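Local atomic coordinates of penicillin-binding protein activator LpoA (Escherichia coli, PDB entry 6DR3), a protein that activates penicillin-binding protein 1A from the outer membrane, stimulating its transpeptidase activity in peptidoglycan synthesis. Residues R120-Q132 and N144-T156. Numbering follows the deposited sequence.
Sequences RPSIDLLRALIAQ and NIDATWQALSSMT
The amides of N144 and Q132 pass each other in opposite directions, their planes turned 54° apart and joined by a bond that lies close to both. N144 ND2 donates twice, near its own amide plane both times: to the backbone L129 O at 3.0 Å and to Q132 OE1 at 3.1 Å. The second bond falls on a lone pair of the Q132 carbonyl, whereas L129 O is met from a little off its carbonyl plane. With both N-H groups engaged, the N144 amide is fixed in rotation; asparagine suits the place because its short side chain, CG anti to the backbone N (chi1 170°), has few torsions to settle and offers two N-H groups to two acceptors. Q132 is longer, and its NE2 bonds Q111 and the carbonyl of A107 on helix 103-117.

Beyond this polar end the interface is largely apolar. L129 lies over A147 and T148, its CB 3.5 Å from T148 OG1, a buried hydroxyl that is satisfied by donating back to N144 O. L126 forks at the middle of the contact: CD2 rests on A151 CB at 3.9 Å, while CD1 meets L152 CD2 and, tip to tip, M155 CE at 4.0 Å. The small side chains of A147 and A151 let the leucines come close. M155, unbranched and extended beyond CG, also brings its CE methyl against P121, whose CB sits 3.4 Å from A151 O; a rigid proline suits this loop, just before the S122 N-cap.

The axes of 123-132 and 144-153 run nearly antiparallel (162°) and approach to 9.8 Å. Antiparallel helix pairing of this kind, here packed between helices 103-117 and 170-185, is consistent with the TPR-like motifs described for the amino-terminal domain of LpoA.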
loop_
_atom_site.group_PDB
_atom_site.type_symbol
_atom_site.label_atom_id
_atom_site.label_comp_id
_atom_site.label_asym_id
_atom_site.label_seq_id
_atom_site.Cartn_x
_atom_site.Cartn_y
_atom_site.Cartn_z
ATOM N N ARG A 120 -2.497 -9.405 -9.344
ATOM C CA ARG A 120 -2.175 -9.734 -10.725
ATOM C C ARG A 120 -0.836 -9.106 -11.099
ATOM O O ARG A 120 -0.741 -7.876 -11.205
ATOM C CB ARG A 120 -3.282 -9.252 -11.664
ATOM C CG ARG A 120 -4.584 -10.018 -11.498
ATOM C CD ARG A 120 -5.729 -9.374 -12.260
ATOM N NE ARG A 120 -6.974 -10.121 -12.097
ATOM C CZ ARG A 120 -8.162 -9.706 -12.525
ATOM N NH1 ARG A 120 -8.282 -8.539 -13.144
ATOM N NH2 ARG A 120 -9.235 -10.458 -12.328
ATOM N N PRO A 121 0.217 -9.899 -11.299
ATOM C CA PRO A 121 1.534 -9.306 -11.580
ATOM C C PRO A 121 1.531 -8.523 -12.883
ATOM O O PRO A 121 1.221 -9.053 -13.952
ATOM C CB PRO A 121 2.466 -10.523 -11.644
ATOM C CG PRO A 121 1.577 -11.676 -11.942
ATOM C CD PRO A 121 0.278 -11.373 -11.269
ATOM N N SER A 122 1.879 -7.244 -12.780
ATOM C CA SER A 122 2.038 -6.382 -13.942
ATOM C C SER A 122 2.964 -5.244 -13.544
ATOM O O SER A 122 3.316 -5.084 -12.373
ATOM C CB SER A 122 0.690 -5.854 -14.440
ATOM O OG SER A 122 0.117 -4.957 -13.505
ATOM N N ILE A 123 3.366 -4.452 -14.540
ATOM C CA ILE A 123 4.236 -3.317 -14.253
ATOM C C ILE A 123 3.505 -2.299 -13.388
ATOM O O ILE A 123 4.125 -1.602 -12.577
ATOM C CB ILE A 123 4.751 -2.690 -15.564
ATOM C CG1 ILE A 123 5.854 -1.674 -15.260
ATOM C CG2 ILE A 123 3.603 -2.049 -16.346
ATOM C CD1 ILE A 123 6.623 -1.220 -16.483
ATOM N N ASP A 124 2.183 -2.204 -13.535
ATOM C CA ASP A 124 1.413 -1.273 -12.718
ATOM C C ASP A 124 1.468 -1.662 -11.246
ATOM O O ASP A 124 1.639 -0.802 -10.375
ATOM C CB ASP A 124 -0.035 -1.226 -13.204
ATOM C CG ASP A 124 -0.142 -0.945 -14.692
ATOM O OD1 ASP A 124 0.169 -1.850 -15.496
ATOM O OD2 ASP A 124 -0.538 0.181 -15.056
ATOM N N LEU A 125 1.327 -2.956 -10.949
ATOM C CA LEU A 125 1.369 -3.400 -9.559
ATOM C C LEU A 125 2.749 -3.186 -8.955
ATOM O O LEU A 125 2.868 -2.742 -7.808
ATOM C CB LEU A 125 0.967 -4.872 -9.461
ATOM C CG LEU A 125 1.057 -5.494 -8.064
ATOM C CD1 LEU A 125 0.167 -4.751 -7.072
ATOM C CD2 LEU A 125 0.691 -6.966 -8.114
ATOM N N LEU A 126 3.802 -3.504 -9.711
ATOM C CA LEU A 126 5.159 -3.285 -9.220
ATOM C C LEU A 126 5.381 -1.817 -8.885
ATOM O O LEU A 126 5.911 -1.484 -7.819
ATOM C CB LEU A 126 6.173 -3.765 -10.261
ATOM C CG LEU A 126 6.163 -5.270 -10.550
ATOM C CD1 LEU A 126 7.077 -5.603 -11.717
ATOM C CD2 LEU A 126 6.567 -6.069 -9.319
ATOM N N ARG A 127 4.969 -0.918 -9.782
ATOM C CA ARG A 127 5.140 0.509 -9.534
ATOM C C ARG A 127 4.384 0.949 -8.287
ATOM O O ARG A 127 4.868 1.792 -7.523
ATOM C CB ARG A 127 4.674 1.313 -10.748
ATOM C CG ARG A 127 5.604 1.239 -11.951
ATOM C CD ARG A 127 5.184 2.238 -13.020
ATOM N NE ARG A 127 6.179 2.375 -14.086
ATOM C CZ ARG A 127 6.005 2.011 -15.357
ATOM N NH1 ARG A 127 4.861 1.479 -15.775
ATOM N NH2 ARG A 127 6.991 2.189 -16.228
ATOM N N ALA A 128 3.193 0.390 -8.061
ATOM C CA ALA A 128 2.410 0.772 -6.890
ATOM C C ALA A 128 3.080 0.294 -5.608
ATOM O O ALA A 128 3.173 1.042 -4.627
ATOM C CB ALA A 128 0.992 0.209 -7.001
ATOM N N LEU A 129 3.553 -0.954 -5.597
ATOM C CA LEU A 129 4.288 -1.454 -4.440
ATOM C C LEU A 129 5.549 -0.635 -4.198
ATOM O O LEU A 129 5.881 -0.316 -3.050
ATOM C CB LEU A 129 4.643 -2.926 -4.646
ATOM C CG LEU A 129 3.477 -3.910 -4.559
ATOM C CD1 LEU A 129 3.859 -5.236 -5.191
ATOM C CD2 LEU A 129 3.061 -4.109 -3.111
ATOM N N ILE A 130 6.260 -0.283 -5.271
ATOM C CA ILE A 130 7.506 0.464 -5.133
ATOM C C ILE A 130 7.228 1.880 -4.642
ATOM O O ILE A 130 7.981 2.425 -3.825
ATOM C CB ILE A 130 8.271 0.458 -6.471
ATOM C CG1 ILE A 130 8.788 -0.951 -6.766
ATOM C CG2 ILE A 130 9.434 1.452 -6.447
ATOM C CD1 ILE A 130 9.274 -1.147 -8.185
ATOM N N ALA A 131 6.151 2.500 -5.129
ATOM C CA ALA A 131 5.819 3.850 -4.686
ATOM C C ALA A 131 5.379 3.869 -3.227
ATOM O O ALA A 131 5.597 4.866 -2.528
ATOM C CB ALA A 131 4.725 4.439 -5.575
ATOM N N GLN A 132 4.765 2.784 -2.752
ATOM C CA GLN A 132 4.271 2.735 -1.380
ATOM C C GLN A 132 5.372 2.428 -0.374
ATOM O O GLN A 132 5.328 2.930 0.754
ATOM C CB GLN A 132 3.170 1.682 -1.262
ATOM C CG GLN A 132 2.455 1.665 0.089
ATOM C CD GLN A 132 1.690 0.376 0.320
ATOM O OE1 GLN A 132 2.238 -0.717 0.172
ATOM N NE2 GLN A 132 0.415 0.498 0.683
ATOM N N ASN A 144 5.263 -5.631 2.190
ATOM C CA ASN A 144 5.311 -5.024 0.864
ATOM C C ASN A 144 6.416 -5.640 0.012
ATOM O O ASN A 144 6.206 -5.951 -1.167
ATOM C CB ASN A 144 5.509 -3.512 1.006
ATOM C CG ASN A 144 5.819 -2.828 -0.312
ATOM O OD1 ASN A 144 6.903 -2.995 -0.872
ATOM N ND2 ASN A 144 4.873 -2.040 -0.806
ATOM N N ILE A 145 7.602 -5.822 0.595
ATOM C CA ILE A 145 8.723 -6.400 -0.143
ATOM C C ILE A 145 8.380 -7.807 -0.621
ATOM O O ILE A 145 8.660 -8.175 -1.769
ATOM C CB ILE A 145 9.990 -6.381 0.736
ATOM C CG1 ILE A 145 10.480 -4.939 0.896
ATOM C CG2 ILE A 145 11.094 -7.266 0.149
ATOM C CD1 ILE A 145 11.521 -4.757 1.971
ATOM N N ASP A 146 7.767 -8.613 0.250
ATOM C CA ASP A 146 7.435 -9.986 -0.122
ATOM C C ASP A 146 6.378 -10.037 -1.214
ATOM O O ASP A 146 6.410 -10.939 -2.058
ATOM C CB ASP A 146 6.966 -10.760 1.107
ATOM C CG ASP A 146 8.081 -10.995 2.102
ATOM O OD1 ASP A 146 9.255 -10.749 1.751
ATOM O OD2 ASP A 146 7.788 -11.425 3.238
ATOM N N ALA A 147 5.433 -9.093 -1.210
ATOM C CA ALA A 147 4.463 -9.019 -2.298
ATOM C C ALA A 147 5.140 -8.621 -3.602
ATOM O O ALA A 147 4.807 -9.153 -4.668
ATOM C CB ALA A 147 3.350 -8.034 -1.946
ATOM N N THR A 148 6.093 -7.689 -3.539
ATOM C CA THR A 148 6.859 -7.335 -4.728
ATOM C C THR A 148 7.569 -8.558 -5.295
ATOM O O THR A 148 7.600 -8.757 -6.515
ATOM C CB THR A 148 7.873 -6.235 -4.401
ATOM O OG1 THR A 148 7.203 -5.117 -3.803
ATOM C CG2 THR A 148 8.591 -5.770 -5.663
ATOM N N TRP A 149 8.138 -9.395 -4.425
ATOM C CA TRP A 149 8.862 -10.561 -4.917
ATOM C C TRP A 149 7.918 -11.590 -5.527
ATOM O O TRP A 149 8.228 -12.174 -6.571
ATOM C CB TRP A 149 9.683 -11.207 -3.804
ATOM C CG TRP A 149 10.447 -12.368 -4.334
ATOM C CD1 TRP A 149 10.289 -13.683 -4.006
ATOM C CD2 TRP A 149 11.468 -12.325 -5.336
ATOM N NE1 TRP A 149 11.162 -14.459 -4.731
ATOM C CE2 TRP A 149 11.897 -13.648 -5.554
ATOM C CE3 TRP A 149 12.069 -11.291 -6.063
ATOM C CZ2 TRP A 149 12.898 -13.963 -6.469
ATOM C CZ3 TRP A 149 13.063 -11.608 -6.968
ATOM C CH2 TRP A 149 13.469 -12.933 -7.163
ATOM N N GLN A 150 6.767 -11.838 -4.897
ATOM C CA GLN A 150 5.833 -12.801 -5.470
ATOM C C GLN A 150 5.410 -12.378 -6.870
ATOM O O GLN A 150 5.315 -13.213 -7.776
ATOM C CB GLN A 150 4.605 -12.977 -4.576
ATOM C CG GLN A 150 3.540 -13.875 -5.219
ATOM C CD GLN A 150 2.427 -14.279 -4.271
ATOM O OE1 GLN A 150 1.251 -14.023 -4.534
ATOM N NE2 GLN A 150 2.790 -14.932 -3.175
ATOM N N ALA A 151 5.150 -11.082 -7.067
ATOM C CA ALA A 151 4.778 -10.600 -8.392
ATOM C C ALA A 151 5.898 -10.838 -9.395
ATOM O O ALA A 151 5.647 -11.233 -10.539
ATOM C CB ALA A 151 4.418 -9.116 -8.328
ATOM N N LEU A 152 7.144 -10.609 -8.980
ATOM C CA LEU A 152 8.279 -10.828 -9.872
ATOM C C LEU A 152 8.449 -12.308 -10.197
ATOM O O LEU A 152 8.591 -12.685 -11.366
ATOM C CB LEU A 152 9.549 -10.264 -9.238
ATOM C CG LEU A 152 9.563 -8.741 -9.101
ATOM C CD1 LEU A 152 10.606 -8.300 -8.087
ATOM C CD2 LEU A 152 9.821 -8.092 -10.455
ATOM N N SER A 153 8.432 -13.166 -9.174
ATOM C CA SER A 153 8.675 -14.589 -9.382
ATOM C C SER A 153 7.490 -15.307 -10.013
ATOM O O SER A 153 7.645 -16.453 -10.448
ATOM C CB SER A 153 9.035 -15.259 -8.055
ATOM O OG SER A 153 8.011 -15.078 -7.093
ATOM N N SER A 154 6.320 -14.673 -10.066
ATOM C CA SER A 154 5.171 -15.246 -10.754
ATOM C C SER A 154 5.219 -15.031 -12.258
ATOM O O SER A 154 4.424 -15.642 -12.979
ATOM C CB SER A 154 3.874 -14.652 -10.199
ATOM O OG SER A 154 3.594 -15.158 -8.904
ATOM N N MET A 155 6.120 -14.185 -12.747
ATOM C CA MET A 155 6.247 -13.964 -14.177
ATOM C C MET A 155 7.141 -15.025 -14.807
ATOM O O MET A 155 7.934 -15.692 -14.135
ATOM C CB MET A 155 6.834 -12.583 -14.466
ATOM C CG MET A 155 5.999 -11.419 -13.978
ATOM S SD MET A 155 6.728 -9.856 -14.499
ATOM C CE MET A 155 5.612 -8.680 -13.740
ATOM N N THR A 156 7.005 -15.171 -16.118
ATOM C CA THR A 156 7.905 -15.991 -16.910
ATOM C C THR A 156 8.996 -15.112 -17.508
ATOM O O THR A 156 8.880 -13.885 -17.558
ATOM C CB THR A 156 7.147 -16.720 -18.024
ATOM O OG1 THR A 156 6.641 -15.767 -18.966
ATOM C CG2 THR A 156 5.986 -17.525 -17.446
#